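Local coordinates for protein yeast glycogen phosphorylase (PDB 1YGP) that is a carbohydrate phosphorylase of the GT-B clan, built on two Rossmann-like alpha/beta domains, and holds pyridoxal-5'-phosphate in a pocket, at residues A[99-104]-A[364-369]; A[106-111]-A[169-174]; A[262-267]-A[275-280]; A[515-520]-A[859-864]. All coordinates share one frame; numbering follows the deposited sequence.

Contact 1 (A[99-104]-A[364-369])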
loop_
_atom_site.group_PDB
_atom_site.type_symbol
_atom_site.label_atom_id
_atom_site.label_comp_id
_atom_site.label_asym_id
_atom_site.label_seq_id
_atom_site.Cartn_x
_atom_site.Cartn_y
_atom_site.Cartn_z
ATOM N N VAL A 99 -6.886 -4.066 30.355
ATOM C CA VAL A 99 -5.670 -3.286 30.460
ATOM C C VAL A 99 -5.428 -2.672 29.087
ATOM O O VAL A 99 -5.555 -3.386 28.092
ATOM C CB VAL A 99 -4.512 -4.201 30.823
ATOM C CG1 VAL A 99 -3.256 -3.377 30.974
ATOM C CG2 VAL A 99 -4.835 -4.955 32.081
ATOM N N TYR A 100 -5.094 -1.403 28.942
ATOM C CA TYR A 100 -4.789 -0.836 27.652
ATOM C C TYR A 100 -3.387 -0.313 27.911
ATOM O O TYR A 100 -3.089 0.343 28.922
ATOM C CB TYR A 100 -5.788 0.267 27.323
ATOM C CG TYR A 100 -7.151 -0.312 26.968
ATOM C CD1 TYR A 100 -7.340 -1.052 25.796
ATOM C CD2 TYR A 100 -8.234 -0.088 27.812
ATOM C CE1 TYR A 100 -8.604 -1.557 25.471
ATOM C CE2 TYR A 100 -9.498 -0.586 27.498
ATOM C CZ TYR A 100 -9.682 -1.319 26.327
ATOM O OH TYR A 100 -10.948 -1.805 26.018
ATOM N N TYR A 101 -2.483 -0.722 27.040
ATOM C CA TYR A 101 -1.082 -0.431 27.191
ATOM C C TYR A 101 -0.777 0.580 26.092
ATOM O O TYR A 101 -0.726 0.213 24.904
ATOM C CB TYR A 101 -0.303 -1.762 27.030
ATOM C CG TYR A 101 1.138 -1.632 27.494
ATOM C CD1 TYR A 101 1.447 -1.810 28.849
ATOM C CD2 TYR A 101 2.127 -1.240 26.593
ATOM C CE1 TYR A 101 2.744 -1.576 29.306
ATOM C CE2 TYR A 101 3.419 -1.004 27.043
ATOM C CZ TYR A 101 3.718 -1.165 28.395
ATOM O OH TYR A 101 4.981 -0.843 28.837
ATOM N N LEU A 102 -0.601 1.858 26.406
ATOM C CA LEU A 102 -0.303 2.816 25.363
ATOM C C LEU A 102 1.195 2.990 25.252
ATOM O O LEU A 102 1.882 3.281 26.236
ATOM C CB LEU A 102 -0.994 4.131 25.691
ATOM C CG LEU A 102 -2.418 4.334 25.153
ATOM C CD1 LEU A 102 -3.296 3.107 25.367
ATOM C CD2 LEU A 102 -3.008 5.513 25.865
ATOM N N SER A 103 1.754 2.756 24.080
ATOM C CA SER A 103 3.175 2.915 23.899
ATOM C C SER A 103 3.393 3.537 22.528
ATOM O O SER A 103 2.716 3.235 21.532
ATOM C CB SER A 103 3.862 1.584 23.952
ATOM O OG SER A 103 5.265 1.787 23.872
ATOM N N LEU A 104 4.358 4.452 22.489
ATOM C CA LEU A 104 4.700 5.130 21.244
ATOM C C LEU A 104 5.508 4.239 20.320
ATOM O O LEU A 104 5.650 4.555 19.144
ATOM C CB LEU A 104 5.514 6.394 21.512
ATOM C CG LEU A 104 5.574 7.424 20.420
ATOM C CD1 LEU A 104 4.180 7.828 19.994
ATOM C CD2 LEU A 104 6.324 8.626 20.946
ATOM N N GLN A 364 -2.202 2.021 30.965
ATOM C CA GLN A 364 -0.829 2.225 31.405
ATOM C C GLN A 364 -0.086 3.195 30.501
ATOM O O GLN A 364 -0.055 3.028 29.282
ATOM C CB GLN A 364 -0.101 0.895 31.426
ATOM C CG GLN A 364 1.220 0.960 32.168
ATOM C CD GLN A 364 1.082 1.290 33.647
ATOM O OE1 GLN A 364 0.358 0.648 34.395
ATOM N NE2 GLN A 364 1.766 2.284 34.168
ATOM N N LEU A 365 0.542 4.218 31.040
ATOM C CA LEU A 365 1.223 5.162 30.203
ATOM C C LEU A 365 2.646 4.676 30.194
ATOM O O LEU A 365 3.346 4.727 31.223
ATOM C CB LEU A 365 1.149 6.559 30.791
ATOM C CG LEU A 365 -0.204 7.172 31.158
ATOM C CD1 LEU A 365 0.041 8.660 31.196
ATOM C CD2 LEU A 365 -1.318 6.905 30.143
ATOM N N ASN A 366 3.081 4.097 29.076
ATOM C CA ASN A 366 4.463 3.679 29.019
ATOM C C ASN A 366 5.267 4.923 28.661
ATOM O O ASN A 366 5.334 5.350 27.508
ATOM C CB ASN A 366 4.615 2.590 27.981
ATOM C CG ASN A 366 6.054 2.093 27.918
ATOM O OD1 ASN A 366 6.789 2.072 28.916
ATOM N ND2 ASN A 366 6.534 1.710 26.740
ATOM N N ASP A 367 5.791 5.565 29.705
ATOM C CA ASP A 367 6.553 6.802 29.654
ATOM C C ASP A 367 5.660 8.022 29.421
ATOM O O ASP A 367 4.444 7.901 29.355
ATOM C CB ASP A 367 7.599 6.692 28.570
ATOM C CG ASP A 367 8.742 7.678 28.665
ATOM O OD1 ASP A 367 8.998 8.213 29.752
ATOM O OD2 ASP A 367 9.389 7.882 27.636
ATOM N N THR A 368 6.141 9.251 29.318
ATOM C CA THR A 368 5.313 10.436 29.163
ATOM C C THR A 368 4.562 10.709 27.861
ATOM O O THR A 368 3.520 11.371 27.841
ATOM C CB THR A 368 6.253 11.536 29.544
ATOM O OG1 THR A 368 6.215 11.488 30.971
ATOM C CG2 THR A 368 5.939 12.891 28.979
ATOM N N HIS A 369 5.045 10.182 26.748
ATOM C CA HIS A 369 4.398 10.329 25.452
ATOM C C HIS A 369 2.871 10.186 25.451
ATOM O O HIS A 369 2.275 10.998 24.747
ATOM C CB HIS A 369 4.978 9.309 24.471
ATOM C CG HIS A 369 6.492 9.365 24.357
ATOM N ND1 HIS A 369 7.223 10.417 24.055
ATOM C CD2 HIS A 369 7.342 8.294 24.533
ATOM C CE1 HIS A 369 8.485 10.033 24.033
ATOM N NE2 HIS A 369 8.545 8.754 24.318
#
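Strands 99-102 and 364-366 run side by side in the same direction, their axes 5.2 Å apart and 19° from alignment, with Tyr101 paired to Gln364 and Leu102 to Leu365. Three backbone bonds make the parallel ladder: Gln364 N gives to Tyr100 O at 2.8 Å, Leu102 N to Gln364 O, and Asn366 N to Leu102 O, the last two both 3.2 Å. On the face that carries Tyr101, its phenol reaches along the neighbouring strand, because CG stands anti to the backbone N (chi1 -166°). CD1 touches Gln364 CB at 4.0 Å, while CE2 and CZ lie near Asn366 CB; ring and Asn366 amide are turned 38° from each other. That amide gives ND2 to Ser103 OG at 3.1 Å, with the acceptor nearly in the amide plane, and its OD1 is held by His405. Ser103 OG is also bonded to Glu105 O. Past the strand ends, Leu104 puts CD2 over one face of the His369 imidazole, 3.6 Å from the centroid, a CH-pi contact; Gln332 takes up His369 ND1. The pair lies in the middle of the mixed sheet of the N-terminal domain, with strand 184-189 beside 98-102 and strand 400-404 beside 361-366, and helix 165-179 covers the side where Tyr101 and Ser103 meet Ala170.

Contact 2 (A[106-111]-A[169-174]). With PLP (pyridoxal-5'-phosphate), chain E.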
loop_
_atom_site.group_PDB
_atom_site.type_symbol
_atom_site.label_atom_id
_atom_site.label_comp_id
_atom_site.label_asym_id
_atom_site.label_seq_id
_atom_site.Cartn_x
_atom_site.Cartn_y
_atom_site.Cartn_z
ATOM N N PHE A 106 6.553 -0.079 19.566
ATOM C CA PHE A 106 6.419 -1.478 19.882
ATOM C C PHE A 106 7.471 -2.084 18.952
ATOM O O PHE A 106 7.370 -2.032 17.718
ATOM C CB PHE A 106 4.992 -1.981 19.545
ATOM C CG PHE A 106 3.871 -1.561 20.508
ATOM C CD1 PHE A 106 3.562 -2.352 21.628
ATOM C CD2 PHE A 106 3.133 -0.389 20.297
ATOM C CE1 PHE A 106 2.537 -1.982 22.514
ATOM C CE2 PHE A 106 2.107 -0.018 21.185
ATOM C CZ PHE A 106 1.810 -0.818 22.292
ATOM N N LEU A 107 8.573 -2.596 19.510
ATOM C CA LEU A 107 9.632 -3.156 18.685
ATOM C C LEU A 107 9.254 -4.608 18.495
ATOM O O LEU A 107 9.736 -5.517 19.175
ATOM C CB LEU A 107 10.993 -3.101 19.368
ATOM C CG LEU A 107 12.171 -2.352 18.762
ATOM C CD1 LEU A 107 13.436 -3.047 19.254
ATOM C CD2 LEU A 107 12.143 -2.355 17.251
ATOM N N MET A 108 8.336 -4.807 17.568
ATOM C CA MET A 108 7.820 -6.140 17.335
ATOM C C MET A 108 8.794 -7.127 16.705
ATOM O O MET A 108 8.694 -8.314 17.019
ATOM C CB MET A 108 6.554 -5.993 16.497
ATOM C CG MET A 108 5.495 -5.217 17.256
ATOM S SD MET A 108 5.307 -6.099 18.817
ATOM C CE MET A 108 3.965 -7.155 18.369
ATOM N N GLY A 109 9.747 -6.727 15.846
ATOM C CA GLY A 109 10.670 -7.696 15.272
ATOM C C GLY A 109 10.022 -8.465 14.134
ATOM O O GLY A 109 9.313 -7.824 13.353
ATOM N N ARG A 110 10.236 -9.776 13.968
ATOM C CA ARG A 110 9.584 -10.532 12.907
ATOM C C ARG A 110 8.602 -11.546 13.513
ATOM O O ARG A 110 8.899 -12.396 14.377
ATOM C CB ARG A 110 10.536 -11.324 12.100
ATOM C CG ARG A 110 11.687 -10.621 11.452
ATOM C CD ARG A 110 12.522 -11.747 10.817
ATOM N NE ARG A 110 13.492 -11.221 9.882
ATOM C CZ ARG A 110 14.478 -11.951 9.369
ATOM N NH1 ARG A 110 14.674 -13.228 9.673
ATOM N NH2 ARG A 110 15.280 -11.373 8.489
ATOM N N ALA A 111 7.391 -11.486 12.962
ATOM C CA ALA A 111 6.290 -12.268 13.469
ATOM C C ALA A 111 6.199 -13.740 13.161
ATOM O O ALA A 111 5.793 -14.462 14.069
ATOM C CB ALA A 111 5.004 -11.643 13.017
ATOM N N LEU A 169 10.326 -3.153 25.384
ATOM C CA LEU A 169 9.705 -3.464 26.665
ATOM C C LEU A 169 8.227 -3.611 26.422
ATOM O O LEU A 169 7.615 -4.561 26.912
ATOM C CB LEU A 169 9.920 -2.362 27.691
ATOM C CG LEU A 169 9.374 -2.608 29.089
ATOM C CD1 LEU A 169 10.137 -3.701 29.784
ATOM C CD2 LEU A 169 9.533 -1.361 29.905
ATOM N N ALA A 170 7.637 -2.729 25.616
ATOM C CA ALA A 170 6.223 -2.867 25.279
ATOM C C ALA A 170 5.952 -4.173 24.531
ATOM O O ALA A 170 4.950 -4.840 24.766
ATOM C CB ALA A 170 5.784 -1.706 24.405
ATOM N N ALA A 171 6.884 -4.591 23.673
ATOM C CA ALA A 171 6.755 -5.808 22.894
ATOM C C ALA A 171 6.764 -7.027 23.786
ATOM O O ALA A 171 5.807 -7.801 23.750
ATOM C CB ALA A 171 7.909 -5.901 21.903
ATOM N N CYS A 172 7.787 -7.221 24.629
ATOM C CA CYS A 172 7.873 -8.359 25.536
ATOM C C CYS A 172 6.635 -8.458 26.411
ATOM O O CYS A 172 6.060 -9.536 26.584
ATOM C CB CYS A 172 9.107 -8.231 26.428
ATOM S SG CYS A 172 10.664 -8.645 25.591
ATOM N N PHE A 173 6.189 -7.317 26.932
ATOM C CA PHE A 173 4.987 -7.254 27.739
ATOM C C PHE A 173 3.761 -7.782 27.010
ATOM O O PHE A 173 3.101 -8.699 27.502
ATOM C CB PHE A 173 4.745 -5.835 28.152
ATOM C CG PHE A 173 5.543 -5.405 29.362
ATOM C CD1 PHE A 173 6.709 -6.069 29.753
ATOM C CD2 PHE A 173 5.090 -4.302 30.080
ATOM C CE1 PHE A 173 7.429 -5.633 30.860
ATOM C CE2 PHE A 173 5.817 -3.876 31.183
ATOM C CZ PHE A 173 6.981 -4.538 31.571
ATOM N N VAL A 174 3.490 -7.274 25.816
ATOM C CA VAL A 174 2.390 -7.738 24.994
ATOM C C VAL A 174 2.402 -9.272 24.888
ATOM O O VAL A 174 1.379 -9.940 25.122
ATOM C CB VAL A 174 2.537 -6.975 23.634
ATOM C CG1 VAL A 174 1.783 -7.632 22.515
ATOM C CG2 VAL A 174 1.921 -5.594 23.802
HETATM N N1 PLP E . 17.041 -2.903 20.464
HETATM C C2 PLP E . 16.950 -4.230 20.164
HETATM C C2A PLP E . 17.016 -4.643 18.715
HETATM C C3 PLP E . 16.776 -5.166 21.172
HETATM O O3 PLP E . 16.613 -6.493 20.864
HETATM C C4 PLP E . 16.713 -4.758 22.496
HETATM C C4A PLP E . 16.880 -5.675 23.536
HETATM C C5 PLP E . 16.794 -3.402 22.779
HETATM C C6 PLP E . 16.960 -2.492 21.762
HETATM C C5A PLP E . 16.824 -2.897 24.243
HETATM O O4P PLP E . 18.183 -2.895 24.709
HETATM P P PLP E . 18.834 -1.700 25.514
HETATM O O1P PLP E . 17.730 -1.019 26.225
HETATM O O2P PLP E . 19.703 -2.491 26.615
HETATM O O3P PLP E . 19.797 -1.004 24.622
#
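The Phe106 ring meets helix 169-174 obliquely. CD1 sits 3.6 Å from Ala170 CB, and CE1 reaches Val174 CG2 at 3.9 Å, so this side of the ring spans one turn of the helix. Its CG is anti to the carbonyl carbon (chi1 -75°), which swings the ring along the helix from a backbone that itself passes close to Ala171. Within the helix, Leu169 CG lies over one face of the Phe173 ring.

Ala171 CB faces the loop, 3.3 Å from Leu107 O and 4.0 Å from Met108 SD. The first two torsions of Met108 (chi1 -63°, chi2 -54°) bring the sulfur there, and the turn at chi3 sets only the terminal methyl CE. No hydrogen bond joins the two segments, but Leu107 O is taken by Arg168 NH1, just ahead on the same helix. Leu107 is the centre of an inverse gamma turn, closed by a weak bond from Met108 N to Phe106 O. Its side chain leads the other way, with CD1 3.8 Å from N1 of pyridoxal-5'-phosphate. Apolar helix packing on one side and a leucine against the pyridine ring on the other make this loop part of the wall of the cofactor pocket.

Contact 3 (A[262-267]-A[275-280])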
loop_
_atom_site.group_PDB
_atom_site.type_symbol
_atom_site.label_atom_id
_atom_site.label_comp_id
_atom_site.label_asym_id
_atom_site.label_seq_id
_atom_site.Cartn_x
_atom_site.Cartn_y
_atom_site.Cartn_z
ATOM N N TYR A 262 -5.604 -0.800 12.301
ATOM C CA TYR A 262 -5.010 -2.004 11.745
ATOM C C TYR A 262 -4.754 -2.906 12.948
ATOM O O TYR A 262 -4.148 -2.503 13.952
ATOM C CB TYR A 262 -3.690 -1.709 11.060
ATOM C CG TYR A 262 -3.826 -1.063 9.694
ATOM C CD1 TYR A 262 -4.254 0.266 9.599
ATOM C CD2 TYR A 262 -3.525 -1.782 8.534
ATOM C CE1 TYR A 262 -4.384 0.880 8.357
ATOM C CE2 TYR A 262 -3.654 -1.167 7.276
ATOM C CZ TYR A 262 -4.086 0.162 7.204
ATOM O OH TYR A 262 -4.221 0.804 5.992
ATOM N N ASP A 263 -5.305 -4.109 12.914
ATOM C CA ASP A 263 -5.160 -5.079 13.964
ATOM C C ASP A 263 -4.086 -6.131 13.744
ATOM O O ASP A 263 -4.001 -6.829 12.723
ATOM C CB ASP A 263 -6.501 -5.730 14.152
ATOM C CG ASP A 263 -7.487 -4.881 14.938
ATOM O OD1 ASP A 263 -7.075 -4.007 15.686
ATOM O OD2 ASP A 263 -8.688 -5.103 14.832
ATOM N N PHE A 264 -3.244 -6.271 14.744
ATOM C CA PHE A 264 -2.179 -7.235 14.702
ATOM C C PHE A 264 -2.550 -8.250 15.781
ATOM O O PHE A 264 -2.683 -7.846 16.944
ATOM C CB PHE A 264 -0.860 -6.486 14.991
ATOM C CG PHE A 264 0.331 -7.432 15.029
ATOM C CD1 PHE A 264 0.683 -8.072 16.231
ATOM C CD2 PHE A 264 1.024 -7.711 13.852
ATOM C CE1 PHE A 264 1.722 -8.996 16.242
ATOM C CE2 PHE A 264 2.064 -8.638 13.878
ATOM C CZ PHE A 264 2.412 -9.282 15.066
ATOM N N PRO A 265 -2.795 -9.530 15.493
ATOM C CA PRO A 265 -3.065 -10.554 16.492
ATOM C C PRO A 265 -1.818 -10.878 17.323
ATOM O O PRO A 265 -0.719 -10.844 16.782
ATOM C CB PRO A 265 -3.607 -11.689 15.632
ATOM C CG PRO A 265 -2.847 -11.576 14.347
ATOM C CD PRO A 265 -2.812 -10.076 14.142
ATOM N N VAL A 266 -1.892 -11.210 18.611
ATOM C CA VAL A 266 -0.716 -11.477 19.445
ATOM C C VAL A 266 -0.900 -12.812 20.180
ATOM O O VAL A 266 -1.721 -12.905 21.101
ATOM C CB VAL A 266 -0.495 -10.322 20.497
ATOM C CG1 VAL A 266 0.696 -10.685 21.357
ATOM C CG2 VAL A 266 -0.210 -8.972 19.839
ATOM N N PRO A 267 -0.184 -13.882 19.811
ATOM C CA PRO A 267 -0.259 -15.181 20.449
ATOM C C PRO A 267 0.490 -15.172 21.764
ATOM O O PRO A 267 1.383 -14.334 21.944
ATOM C CB PRO A 267 0.324 -16.109 19.441
ATOM C CG PRO A 267 1.461 -15.276 18.923
ATOM C CD PRO A 267 0.863 -13.887 18.803
ATOM N N ASN A 275 -4.468 -12.017 21.886
ATOM C CA ASN A 275 -4.779 -10.653 22.193
ATOM C C ASN A 275 -4.449 -9.723 21.054
ATOM O O ASN A 275 -3.956 -10.176 20.027
ATOM C CB ASN A 275 -4.047 -10.274 23.457
ATOM C CG ASN A 275 -4.906 -10.611 24.665
ATOM O OD1 ASN A 275 -4.396 -10.823 25.754
ATOM N ND2 ASN A 275 -6.229 -10.673 24.595
ATOM N N ASN A 276 -4.660 -8.422 21.152
ATOM C CA ASN A 276 -4.563 -7.574 19.991
ATOM C C ASN A 276 -3.751 -6.307 20.180
ATOM O O ASN A 276 -3.668 -5.740 21.284
ATOM C CB ASN A 276 -5.979 -7.257 19.590
ATOM C CG ASN A 276 -6.080 -6.388 18.356
ATOM O OD1 ASN A 276 -6.539 -5.254 18.414
ATOM N ND2 ASN A 276 -5.641 -6.852 17.202
ATOM N N LEU A 277 -3.106 -5.916 19.081
ATOM C CA LEU A 277 -2.345 -4.691 19.026
ATOM C C LEU A 277 -3.130 -3.910 17.992
ATOM O O LEU A 277 -3.443 -4.486 16.940
ATOM C CB LEU A 277 -0.946 -5.017 18.565
ATOM C CG LEU A 277 0.146 -3.955 18.455
ATOM C CD1 LEU A 277 0.274 -3.187 19.758
ATOM C CD2 LEU A 277 1.473 -4.639 18.136
ATOM N N ARG A 278 -3.544 -2.681 18.294
ATOM C CA ARG A 278 -4.284 -1.891 17.344
ATOM C C ARG A 278 -3.442 -0.664 17.064
ATOM O O ARG A 278 -3.088 0.107 17.966
ATOM C CB ARG A 278 -5.642 -1.501 17.917
ATOM C CG ARG A 278 -6.382 -0.616 16.919
ATOM C CD ARG A 278 -7.856 -0.525 17.202
ATOM N NE ARG A 278 -8.520 -1.704 16.679
ATOM C CZ ARG A 278 -9.841 -1.802 16.531
ATOM N NH1 ARG A 278 -10.651 -0.806 16.882
ATOM N NH2 ARG A 278 -10.351 -2.894 15.968
ATOM N N LEU A 279 -3.094 -0.503 15.797
ATOM C CA LEU A 279 -2.216 0.572 15.387
ATOM C C LEU A 279 -3.059 1.496 14.511
ATOM O O LEU A 279 -4.010 1.025 13.881
ATOM C CB LEU A 279 -1.046 -0.046 14.629
ATOM C CG LEU A 279 -0.370 -1.254 15.266
ATOM C CD1 LEU A 279 0.067 -2.181 14.164
ATOM C CD2 LEU A 279 0.779 -0.831 16.146
ATOM N N TRP A 280 -2.775 2.791 14.474
ATOM C CA TRP A 280 -3.546 3.728 13.702
ATOM C C TRP A 280 -2.715 4.249 12.554
ATOM O O TRP A 280 -1.518 4.492 12.713
ATOM C CB TRP A 280 -3.967 4.929 14.555
ATOM C CG TRP A 280 -4.796 4.562 15.777
ATOM C CD1 TRP A 280 -4.268 4.514 17.051
ATOM C CD2 TRP A 280 -6.103 4.170 15.725
ATOM N NE1 TRP A 280 -5.245 4.074 17.804
ATOM C CE2 TRP A 280 -6.353 3.852 17.068
ATOM C CE3 TRP A 280 -7.091 4.027 14.748
ATOM C CZ2 TRP A 280 -7.615 3.371 17.428
ATOM C CZ3 TRP A 280 -8.348 3.548 15.124
ATOM C CH2 TRP A 280 -8.608 3.218 16.453
#
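Asp263 and Arg278 face each other as a non-hydrogen-bonded pair in the antiparallel beta hairpin of strands 255-267 and 274-284, whose segment axes run at 150°. From Arg278 CB, 3.6 Å from Asp263 OD1, the chain passes that oxygen with CG and CD; CG also lies over one face of the Trp280 ring. A bend at chi3 (-81°) lays the guanidinium beside the carboxylate, the two planes nearly coplanar. NE gives to OD1 of Asp263 at 2.9 Å, and NH2 reaches OD2, a two-pronged, side-on salt bridge. NH1 pairs with Asp342 of helix 322-350, and Asp263 OD2 also with Arg223 of strand 221-232: arginines and aspartates alternate, and their charges probably offset one another.

On the opposite face, Phe264 CB meets Leu277 CB at 3.9 Å and Val266 CG2 approaches the same atom. Backbones are tied on both sides of Asp263, Phe264 N giving to Leu277 O at 2.8 Å. On the carboxylate, OD2 receives NH2 of Arg278 on its syn lone pair, 3.0 Å away.

Contact 4 (A[515-520]-A[859-864])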
loop_
_atom_site.group_PDB
_atom_site.type_symbol
_atom_site.label_atom_id
_atom_site.label_comp_id
_atom_site.label_asym_id
_atom_site.label_seq_id
_atom_site.Cartn_x
_atom_site.Cartn_y
_atom_site.Cartn_z
ATOM N N GLY A 515 11.966 -6.699 32.369
ATOM C CA GLY A 515 12.334 -8.078 32.118
ATOM C C GLY A 515 12.117 -8.370 30.659
ATOM O O GLY A 515 11.699 -7.472 29.930
ATOM N N ILE A 516 12.348 -9.591 30.214
ATOM C CA ILE A 516 12.281 -9.971 28.816
ATOM C C ILE A 516 11.536 -11.302 28.615
ATOM O O ILE A 516 11.521 -12.164 29.516
ATOM C CB ILE A 516 13.723 -10.107 28.212
ATOM C CG1 ILE A 516 14.534 -11.073 29.031
ATOM C CG2 ILE A 516 14.406 -8.765 28.167
ATOM C CD1 ILE A 516 15.681 -11.564 28.201
ATOM N N THR A 517 10.920 -11.506 27.439
ATOM C CA THR A 517 10.235 -12.762 27.224
ATOM C C THR A 517 11.173 -13.947 26.934
ATOM O O THR A 517 12.036 -13.931 26.034
ATOM C CB THR A 517 9.224 -12.610 26.089
ATOM O OG1 THR A 517 8.686 -13.919 25.981
ATOM C CG2 THR A 517 9.772 -12.143 24.748
ATOM N N PRO A 518 10.977 -15.059 27.636
ATOM C CA PRO A 518 11.707 -16.288 27.416
ATOM C C PRO A 518 11.468 -16.888 26.052
ATOM O O PRO A 518 12.385 -17.471 25.469
ATOM C CB PRO A 518 11.261 -17.186 28.516
ATOM C CG PRO A 518 10.923 -16.228 29.612
ATOM C CD PRO A 518 10.199 -15.149 28.861
ATOM N N ARG A 519 10.282 -16.763 25.476
ATOM C CA ARG A 519 10.072 -17.446 24.218
ATOM C C ARG A 519 10.851 -16.810 23.087
ATOM O O ARG A 519 11.386 -17.549 22.262
ATOM C CB ARG A 519 8.611 -17.478 23.833
ATOM C CG ARG A 519 7.781 -18.517 24.576
ATOM C CD ARG A 519 7.486 -18.168 26.036
ATOM N NE ARG A 519 6.565 -17.058 26.200
ATOM C CZ ARG A 519 6.347 -16.543 27.418
ATOM N NH1 ARG A 519 6.963 -17.019 28.500
ATOM N NH2 ARG A 519 5.496 -15.524 27.573
ATOM N N ARG A 520 11.008 -15.489 22.973
ATOM C CA ARG A 520 11.786 -14.963 21.864
ATOM C C ARG A 520 13.248 -14.982 22.248
ATOM O O ARG A 520 14.074 -15.523 21.513
ATOM C CB ARG A 520 11.400 -13.542 21.515
ATOM C CG ARG A 520 12.060 -13.105 20.210
ATOM C CD ARG A 520 11.751 -11.660 19.829
ATOM N NE ARG A 520 10.375 -11.547 19.370
ATOM C CZ ARG A 520 10.028 -11.752 18.099
ATOM N NH1 ARG A 520 10.923 -12.072 17.168
ATOM N NH2 ARG A 520 8.756 -11.627 17.751
ATOM N N PHE A 859 14.091 -12.180 35.696
ATOM C CA PHE A 859 13.918 -11.189 34.665
ATOM C C PHE A 859 12.964 -11.679 33.583
ATOM O O PHE A 859 13.005 -11.159 32.467
ATOM C CB PHE A 859 15.282 -10.835 34.075
ATOM C CG PHE A 859 16.255 -10.381 35.141
ATOM C CD1 PHE A 859 15.990 -9.225 35.883
ATOM C CD2 PHE A 859 17.390 -11.152 35.401
ATOM C CE1 PHE A 859 16.869 -8.845 36.902
ATOM C CE2 PHE A 859 18.262 -10.759 36.419
ATOM C CZ PHE A 859 18.002 -9.610 37.171
ATOM N N SER A 860 12.084 -12.652 33.829
ATOM C CA SER A 860 11.123 -13.033 32.820
ATOM C C SER A 860 10.004 -11.993 32.798
ATOM O O SER A 860 9.366 -11.721 33.826
ATOM C CB SER A 860 10.584 -14.400 33.170
ATOM O OG SER A 860 9.574 -14.876 32.288
ATOM N N SER A 861 9.662 -11.424 31.639
ATOM C CA SER A 861 8.581 -10.449 31.537
ATOM C C SER A 861 7.241 -10.993 32.033
ATOM O O SER A 861 6.333 -10.189 32.277
ATOM C CB SER A 861 8.433 -9.984 30.094
ATOM O OG SER A 861 8.414 -11.065 29.161
ATOM N N ASP A 862 7.105 -12.326 32.233
ATOM C CA ASP A 862 5.892 -12.910 32.809
ATOM C C ASP A 862 5.740 -12.514 34.257
ATOM O O ASP A 862 4.638 -12.168 34.694
ATOM C CB ASP A 862 5.896 -14.428 32.752
ATOM C CG ASP A 862 5.771 -15.049 31.362
ATOM O OD1 ASP A 862 5.411 -14.378 30.385
ATOM O OD2 ASP A 862 6.047 -16.246 31.281
ATOM N N ARG A 863 6.872 -12.478 34.969
ATOM C CA ARG A 863 6.909 -12.017 36.347
ATOM C C ARG A 863 6.645 -10.512 36.337
ATOM O O ARG A 863 5.848 -10.105 37.178
ATOM C CB ARG A 863 8.274 -12.344 36.943
ATOM C CG ARG A 863 8.567 -12.034 38.397
ATOM C CD ARG A 863 8.875 -10.572 38.646
ATOM N NE ARG A 863 10.136 -10.163 38.056
ATOM C CZ ARG A 863 10.346 -8.921 37.610
ATOM N NH1 ARG A 863 9.410 -7.972 37.673
ATOM N NH2 ARG A 863 11.536 -8.623 37.113
ATOM N N CYS A 864 7.223 -9.648 35.464
ATOM C CA CYS A 864 6.853 -8.217 35.406
ATOM C C CYS A 864 5.342 -8.060 35.267
ATOM O O CYS A 864 4.713 -7.252 35.961
ATOM C CB CYS A 864 7.352 -7.427 34.211
ATOM S SG CYS A 864 9.086 -7.497 33.738
#
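Ile516 and Ser860 are joined by a single backbone bridge. The amide N of Ile516 gives to Phe859 O at 2.8 Å, and the carbonyl O of Ile516 takes the N-H of Ser861 at 2.9 Å. The second donor stands well above the carbonyl plane, 65° out of it, and so is not on a lone pair.

Arg519 and Asp862 come at each other from opposite directions, and the guanidinium grips the carboxylate end-on: NH1 to OD2 and NH2 to OD1, both 3.0 Å. Bends at chi2 and chi3 fold the arginine back to make this possible, with Thr517 OG1 over one face of the guanidinium. Asp175 is the second carboxylate for NH2, and its OD1 also bonds Thr517 OG1. Two helices start here, 518-524 and 861-873, with Thr517 and Ser860 at their N-cap positions. Thr517 OG1 accepts a weak capping bond from Arg519 N. At the start of the other helix an ordinary backbone bond runs from Arg863 N to Ser860 O, 2.8 Å long. In this GT-B fold the closing helix of the chain returns to helix 165-179 of the N-terminal domain, which supplies Ser176, whose OG is hydrogen-bonded to both Ser861 OG and Asp862 OD1. Ser860 OG packs against Pro518, 3.3 Å from its CG.

Contact 1 opens first, at 99, and closes last of the first three, at 369; contacts 2 and 3 fall in sequence within that span, and contact 4 follows. Contacts 1 and 3, with centres about 15 Å apart, belong to the same mixed sheet, separated there by strand 184-189. Contact 2, centred about 14 Å from the one and 11 Å from the other, brings helix 165-179 against both: Tyr101 OH lies 3.7 Å from Phe173 CD2, and Val174 CG1 3.4 Å from Val266 CG1. Contact 4, its centre about 12 Å from that of contact 2, packs on the same helix through Phe173 and Cys864. One helix thus links sheet, cofactor-pocket loop and the chain's last helix.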